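Local coordinates for protein Two-component response regulator yesN (PDB 3LSG) that probably binds specific DNA sequences as a transcription factor, this chain being the C-terminal AraC-type helix-turn-helix domain of a two-component response regulator, at residues N9-S14 and L53-E58; K61-T66 and E76-E81. All coordinates share one frame; numbering follows the deposited sequence.

Interaction 1: residues N9-S14 and L53-E58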
loop_
_atom_site.group_PDB
_atom_site.type_symbol
_atom_site.label_atom_id
_atom_site.label_comp_id
_atom_site.label_asym_id
_atom_site.label_seq_id
_atom_site.Cartn_x
_atom_site.Cartn_y
_atom_site.Cartn_z
ATOM N N ASN A 9 12.702 6.799 -14.517
ATOM C CA ASN A 9 13.949 7.011 -13.790
ATOM C C ASN A 9 13.722 7.269 -12.310
ATOM O O ASN A 9 14.433 6.744 -11.462
ATOM C CB ASN A 9 14.732 8.190 -14.385
ATOM C CG ASN A 9 15.354 7.861 -15.722
ATOM O OD1 ASN A 9 15.165 6.767 -16.263
ATOM N ND2 ASN A 9 16.101 8.814 -16.272
ATOM N N ILE A 10 12.747 8.115 -12.007
ATOM C CA ILE A 10 12.431 8.418 -10.624
ATOM C C ILE A 10 12.063 7.131 -9.907
ATOM O O ILE A 10 12.534 6.865 -8.800
ATOM C CB ILE A 10 11.249 9.415 -10.523
ATOM C CG1 ILE A 10 11.618 10.759 -11.146
ATOM C CG2 ILE A 10 10.839 9.643 -9.073
ATOM C CD1 ILE A 10 10.428 11.692 -11.201
ATOM N N ILE A 11 11.213 6.329 -10.534
ATOM C CA ILE A 11 10.789 5.088 -9.906
ATOM C C ILE A 11 11.963 4.110 -9.731
ATOM O O ILE A 11 12.069 3.441 -8.709
ATOM C CB ILE A 11 9.635 4.427 -10.684
ATOM C CG1 ILE A 11 8.424 5.364 -10.708
ATOM C CG2 ILE A 11 9.282 3.082 -10.057
ATOM C CD1 ILE A 11 7.364 4.987 -11.726
ATOM N N GLU A 12 12.859 4.055 -10.710
ATOM C CA GLU A 12 14.009 3.161 -10.611
ATOM C C GLU A 12 14.905 3.539 -9.429
ATOM O O GLU A 12 15.469 2.676 -8.737
ATOM C CB GLU A 12 14.804 3.169 -11.912
ATOM C CG GLU A 12 16.127 2.431 -11.824
ATOM C CD GLU A 12 15.977 0.977 -11.393
ATOM O OE1 GLU A 12 14.939 0.358 -11.710
ATOM O OE2 GLU A 12 16.908 0.446 -10.749
ATOM N N GLU A 13 15.019 4.840 -9.200
ATOM C CA GLU A 13 15.845 5.375 -8.135
ATOM C C GLU A 13 15.148 5.220 -6.790
ATOM O O GLU A 13 15.799 5.075 -5.758
ATOM C CB GLU A 13 16.121 6.857 -8.416
ATOM C CG GLU A 13 17.421 7.378 -7.843
ATOM C CD GLU A 13 17.244 8.006 -6.478
ATOM O OE1 GLU A 13 16.436 8.955 -6.363
ATOM O OE2 GLU A 13 17.920 7.560 -5.526
ATOM N N SER A 14 13.819 5.220 -6.805
ATOM C CA SER A 14 13.066 5.393 -5.568
ATOM C C SER A 14 12.354 4.161 -5.031
ATOM O O SER A 14 11.896 4.165 -3.878
ATOM C CB SER A 14 12.033 6.528 -5.726
ATOM O OG SER A 14 12.645 7.741 -6.132
ATOM N N LEU A 53 4.703 -1.924 -7.590
ATOM C CA LEU A 53 4.726 -3.281 -7.062
ATOM C C LEU A 53 5.557 -4.203 -7.963
ATOM O O LEU A 53 6.411 -4.944 -7.490
ATOM C CB LEU A 53 3.300 -3.811 -6.890
ATOM C CG LEU A 53 3.250 -5.271 -6.430
ATOM C CD1 LEU A 53 3.908 -5.391 -5.046
ATOM C CD2 LEU A 53 1.817 -5.780 -6.387
ATOM N N GLN A 54 5.344 -4.116 -9.270
ATOM C CA GLN A 54 6.105 -4.959 -10.197
ATOM C C GLN A 54 7.619 -4.745 -10.109
ATOM O O GLN A 54 8.378 -5.700 -10.126
ATOM C CB GLN A 54 5.648 -4.745 -11.635
ATOM C CG GLN A 54 6.538 -5.417 -12.644
ATOM C CD GLN A 54 5.997 -5.293 -14.044
ATOM O OE1 GLN A 54 5.077 -4.516 -14.291
ATOM N NE2 GLN A 54 6.555 -6.068 -14.970
ATOM N N LYS A 55 8.063 -3.494 -10.018
ATOM C CA LYS A 55 9.495 -3.242 -9.875
ATOM C C LYS A 55 10.061 -3.893 -8.606
ATOM O O LYS A 55 11.149 -4.471 -8.618
ATOM C CB LYS A 55 9.786 -1.740 -9.897
ATOM C CG LYS A 55 9.431 -1.092 -11.224
ATOM C CD LYS A 55 10.570 -1.207 -12.221
ATOM C CE LYS A 55 11.750 -0.364 -11.749
ATOM N NZ LYS A 55 12.705 -0.046 -12.847
ATOM N N ARG A 56 9.323 -3.786 -7.512
ATOM C CA ARG A 56 9.739 -4.377 -6.250
ATOM C C ARG A 56 9.753 -5.917 -6.265
ATOM O O ARG A 56 10.676 -6.528 -5.728
ATOM C CB ARG A 56 8.853 -3.857 -5.116
ATOM C CG ARG A 56 8.960 -2.337 -4.949
ATOM C CD ARG A 56 8.008 -1.796 -3.892
ATOM N NE ARG A 56 8.513 -0.526 -3.357
ATOM C CZ ARG A 56 7.778 0.336 -2.665
ATOM N NH1 ARG A 56 6.494 0.084 -2.422
ATOM N NH2 ARG A 56 8.329 1.447 -2.213
HETATM N N MSE A 57 8.741 -6.528 -6.873
HETATM C CA MSE A 57 8.684 -7.986 -6.982
HETATM C C MSE A 57 9.802 -8.536 -7.876
HETATM O O MSE A 57 10.405 -9.574 -7.588
HETATM C CB MSE A 57 7.319 -8.436 -7.530
HETATM C CG MSE A 57 6.131 -8.175 -6.596
HETATM SE SE MSE A 57 6.328 -8.925 -4.796
HETATM C CE MSE A 57 7.274 -7.505 -3.852
ATOM N N GLU A 58 10.074 -7.841 -8.976
ATOM C CA GLU A 58 11.142 -8.266 -9.857
ATOM C C GLU A 58 12.491 -8.211 -9.146
ATOM O O GLU A 58 13.301 -9.118 -9.296
ATOM C CB GLU A 58 11.126 -7.469 -11.167
ATOM C CG GLU A 58 9.917 -7.852 -12.036
ATOM C CD GLU A 58 9.690 -6.960 -13.257
ATOM O OE1 GLU A 58 10.299 -5.871 -13.363
ATOM O OE2 GLU A 58 8.872 -7.359 -14.115
#

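Interaction 2: residues K61-T66 and E76-E81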
loop_
_atom_site.group_PDB
_atom_site.type_symbol
_atom_site.label_atom_id
_atom_site.label_comp_id
_atom_site.label_asym_id
_atom_site.label_seq_id
_atom_site.Cartn_x
_atom_site.Cartn_y
_atom_site.Cartn_z
ATOM N N LYS A 61 12.576 -11.114 -6.655
ATOM C CA LYS A 61 12.931 -12.311 -7.410
ATOM C C LYS A 61 14.441 -12.421 -7.595
ATOM O O LYS A 61 15.044 -13.455 -7.323
ATOM C CB LYS A 61 12.242 -12.293 -8.778
ATOM C CG LYS A 61 12.673 -13.438 -9.699
ATOM C CD LYS A 61 11.949 -13.389 -11.041
ATOM C CE LYS A 61 12.668 -14.231 -12.088
ATOM N NZ LYS A 61 11.905 -14.263 -13.371
ATOM N N LEU A 62 15.049 -11.338 -8.053
ATOM C CA LEU A 62 16.483 -11.301 -8.292
ATOM C C LEU A 62 17.271 -11.648 -7.023
ATOM O O LEU A 62 18.161 -12.497 -7.042
ATOM C CB LEU A 62 16.885 -9.927 -8.850
ATOM C CG LEU A 62 18.355 -9.649 -9.140
ATOM C CD1 LEU A 62 18.962 -10.757 -9.999
ATOM C CD2 LEU A 62 18.540 -8.285 -9.810
ATOM N N LEU A 63 16.936 -11.005 -5.918
ATOM C CA LEU A 63 17.643 -11.257 -4.664
ATOM C C LEU A 63 17.451 -12.687 -4.143
ATOM O O LEU A 63 18.390 -13.311 -3.635
ATOM C CB LEU A 63 17.190 -10.252 -3.608
ATOM C CG LEU A 63 17.535 -8.792 -3.905
ATOM C CD1 LEU A 63 16.867 -7.882 -2.893
ATOM C CD2 LEU A 63 19.038 -8.568 -3.885
ATOM N N LEU A 64 16.232 -13.203 -4.250
ATOM C CA LEU A 64 15.970 -14.578 -3.836
ATOM C C LEU A 64 16.838 -15.594 -4.575
ATOM O O LEU A 64 17.313 -16.544 -3.982
ATOM C CB LEU A 64 14.518 -14.934 -4.071
ATOM C CG LEU A 64 13.560 -14.253 -3.111
ATOM C CD1 LEU A 64 12.160 -14.380 -3.641
ATOM C CD2 LEU A 64 13.688 -14.898 -1.727
ATOM N N LEU A 65 17.043 -15.379 -5.867
ATOM C CA LEU A 65 17.766 -16.335 -6.697
ATOM C C LEU A 65 19.275 -16.135 -6.662
ATOM O O LEU A 65 20.031 -17.051 -6.984
ATOM C CB LEU A 65 17.265 -16.270 -8.145
ATOM C CG LEU A 65 15.808 -16.683 -8.360
ATOM C CD1 LEU A 65 15.397 -16.472 -9.811
ATOM C CD2 LEU A 65 15.580 -18.133 -7.955
ATOM N N THR A 66 19.726 -14.950 -6.265
ATOM C CA THR A 66 21.151 -14.655 -6.358
ATOM C C THR A 66 21.837 -14.484 -5.007
ATOM O O THR A 66 23.059 -14.362 -4.949
ATOM C CB THR A 66 21.423 -13.414 -7.223
ATOM O OG1 THR A 66 20.696 -12.299 -6.699
ATOM C CG2 THR A 66 20.991 -13.664 -8.669
ATOM N N GLU A 76 13.149 -5.370 3.187
ATOM C CA GLU A 76 13.726 -4.053 3.429
ATOM C C GLU A 76 14.355 -3.480 2.160
ATOM O O GLU A 76 14.235 -2.300 1.868
ATOM C CB GLU A 76 14.789 -4.144 4.524
ATOM C CG GLU A 76 15.504 -2.841 4.792
ATOM C CD GLU A 76 16.478 -2.969 5.940
ATOM O OE1 GLU A 76 17.193 -3.994 5.989
ATOM O OE2 GLU A 76 16.521 -2.053 6.793
ATOM N N GLN A 77 15.018 -4.333 1.399
ATOM C CA GLN A 77 15.746 -3.874 0.225
ATOM C C GLN A 77 14.854 -3.570 -0.975
ATOM O O GLN A 77 15.307 -2.978 -1.951
ATOM C CB GLN A 77 16.837 -4.881 -0.134
ATOM C CG GLN A 77 17.914 -4.906 0.930
ATOM C CD GLN A 77 19.073 -5.803 0.585
ATOM O OE1 GLN A 77 19.371 -6.033 -0.585
ATOM N NE2 GLN A 77 19.739 -6.321 1.609
ATOM N N VAL A 78 13.592 -3.976 -0.916
ATOM C CA VAL A 78 12.673 -3.661 -2.018
ATOM C C VAL A 78 11.553 -2.730 -1.574
ATOM O O VAL A 78 10.509 -2.637 -2.216
ATOM C CB VAL A 78 12.119 -4.927 -2.723
ATOM C CG1 VAL A 78 13.285 -5.803 -3.168
ATOM C CG2 VAL A 78 11.189 -5.706 -1.793
ATOM N N GLY A 79 11.776 -2.031 -0.465
ATOM C CA GLY A 79 10.855 -0.987 -0.060
ATOM C C GLY A 79 9.699 -1.395 0.843
ATOM O O GLY A 79 8.734 -0.650 0.944
ATOM N N PHE A 80 9.794 -2.551 1.503
ATOM C CA PHE A 80 8.741 -2.996 2.428
ATOM C C PHE A 80 9.232 -2.941 3.867
ATOM O O PHE A 80 10.222 -3.587 4.195
ATOM C CB PHE A 80 8.333 -4.447 2.139
ATOM C CG PHE A 80 7.423 -4.599 0.968
ATOM C CD1 PHE A 80 6.049 -4.694 1.149
ATOM C CD2 PHE A 80 7.932 -4.659 -0.323
ATOM C CE1 PHE A 80 5.200 -4.850 0.054
ATOM C CE2 PHE A 80 7.100 -4.816 -1.407
ATOM C CZ PHE A 80 5.727 -4.898 -1.223
ATOM N N GLU A 81 8.535 -2.213 4.739
ATOM C CA GLU A 81 8.943 -2.204 6.137
ATOM C C GLU A 81 8.400 -3.415 6.891
ATOM O O GLU A 81 8.921 -3.780 7.941
ATOM C CB GLU A 81 8.611 -0.871 6.848
ATOM C CG GLU A 81 7.435 -0.075 6.301
ATOM C CD GLU A 81 7.335 1.327 6.931
ATOM O OE1 GLU A 81 6.365 2.075 6.629
ATOM O OE2 GLU A 81 8.226 1.677 7.743
#

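Interaction 1: residues N9-S14 and L53-E58
Lys55 has the largest share of this contact, reaching from helix 48-66 to helix 2-14, where its ammonium group forms a salt bridge with Glu12. NZ stands 2.5 Å from Glu12 OE1, a short bond that meets the oxygen nearly along its C-O axis, and the two side chains cross at about a right angle. Neither chain is straight. Lys55 bends at both chi2 (-86°) and chi3 (-67°), and the two bends turn the end of the chain so that NZ reaches the carboxylate; Glu12 bends at chi2 (57°) to bring OE1 across. Behind the charged pair, the branch methyl CG2 of Ile11 lies 4.3 Å from Lys55 CG, a loose apolar touch on the first part of the lysine chain. CG thus touches buried Ile11, while NZ pairs with a glutamate exposed to solvent. The backbones stay well apart, 7.9 Å between Glu12 CA and Lys55 CA. Around this crossing, Ile11 and Ser14 pack on Phe20 in the loop that follows helix 2-14, Ile10 rests on Leu25 and Lys28 of helix 22-28, and Met57, a selenomethionine, turns to Phe86 and Phe90 of helix 83-94.

Interaction 2: residues K61-T66 and E76-E81
Leu63 overlaps the side chain of Gln77 and the CG1 methyl of Val78 with its CD1 methyl, at the point where helix 71-77 gives way to a turn. CD1 sits 3.9 Å from Gln77 OE1 and 4.1 Å from Gln77 CB, so it meets the two ends of the glutamine chain, which is extended beyond CG and runs obliquely to the leucine. Its other methyl, Leu63 CD2, is 4.2 Å from the same OE1. On Val78 the contact is purely apolar: CG1 approaches Leu63 CD1 to 4.2 Å. Chi1 of -65°, with CG anti to the carbonyl carbon, and chi2 of 172° together place the Leu63 methyls on this side of helix 48-66. The short helix gives out at Val78, and Gly79 follows with phi 90°; at this positive phi a CB would collide with the carbonyl oxygen before it, which explains a glycine here. Helix 48-66 finishes with Thr66, whose OG1 donates to Leu62 O at 2.6 Å from above the carbonyl plane. Leu63 also packs on Ile74, which extends the apolar seam along helix 71-77. A long helix packed on the end of a short one is consistent with a helix-turn-helix domain of the AraC family.

Overall arrangement
Helix 48-66 ties the two contacts together: Lys55 reaches helix 2-14 in interaction 1, and about two turns further on Leu63 meets the end of helix 71-77 in interaction 2. Their centres are about 11 Å apart, and the segments meet directly. Arg56 NE comes within 3.1 Å of Val78 O, and the same nitrogen is hydrogen-bonded to Tyr15 O just beyond helix 2-14, while Met57 CE packs 3.6 Å from Phe80 CE2. The long helix is thus common to both contacts, consistent with an AraC-type helix-turn-helix domain. At the end of segment 76-81, Glu81 OE1 is hydrogen-bonded to Ser23 N of the second subunit.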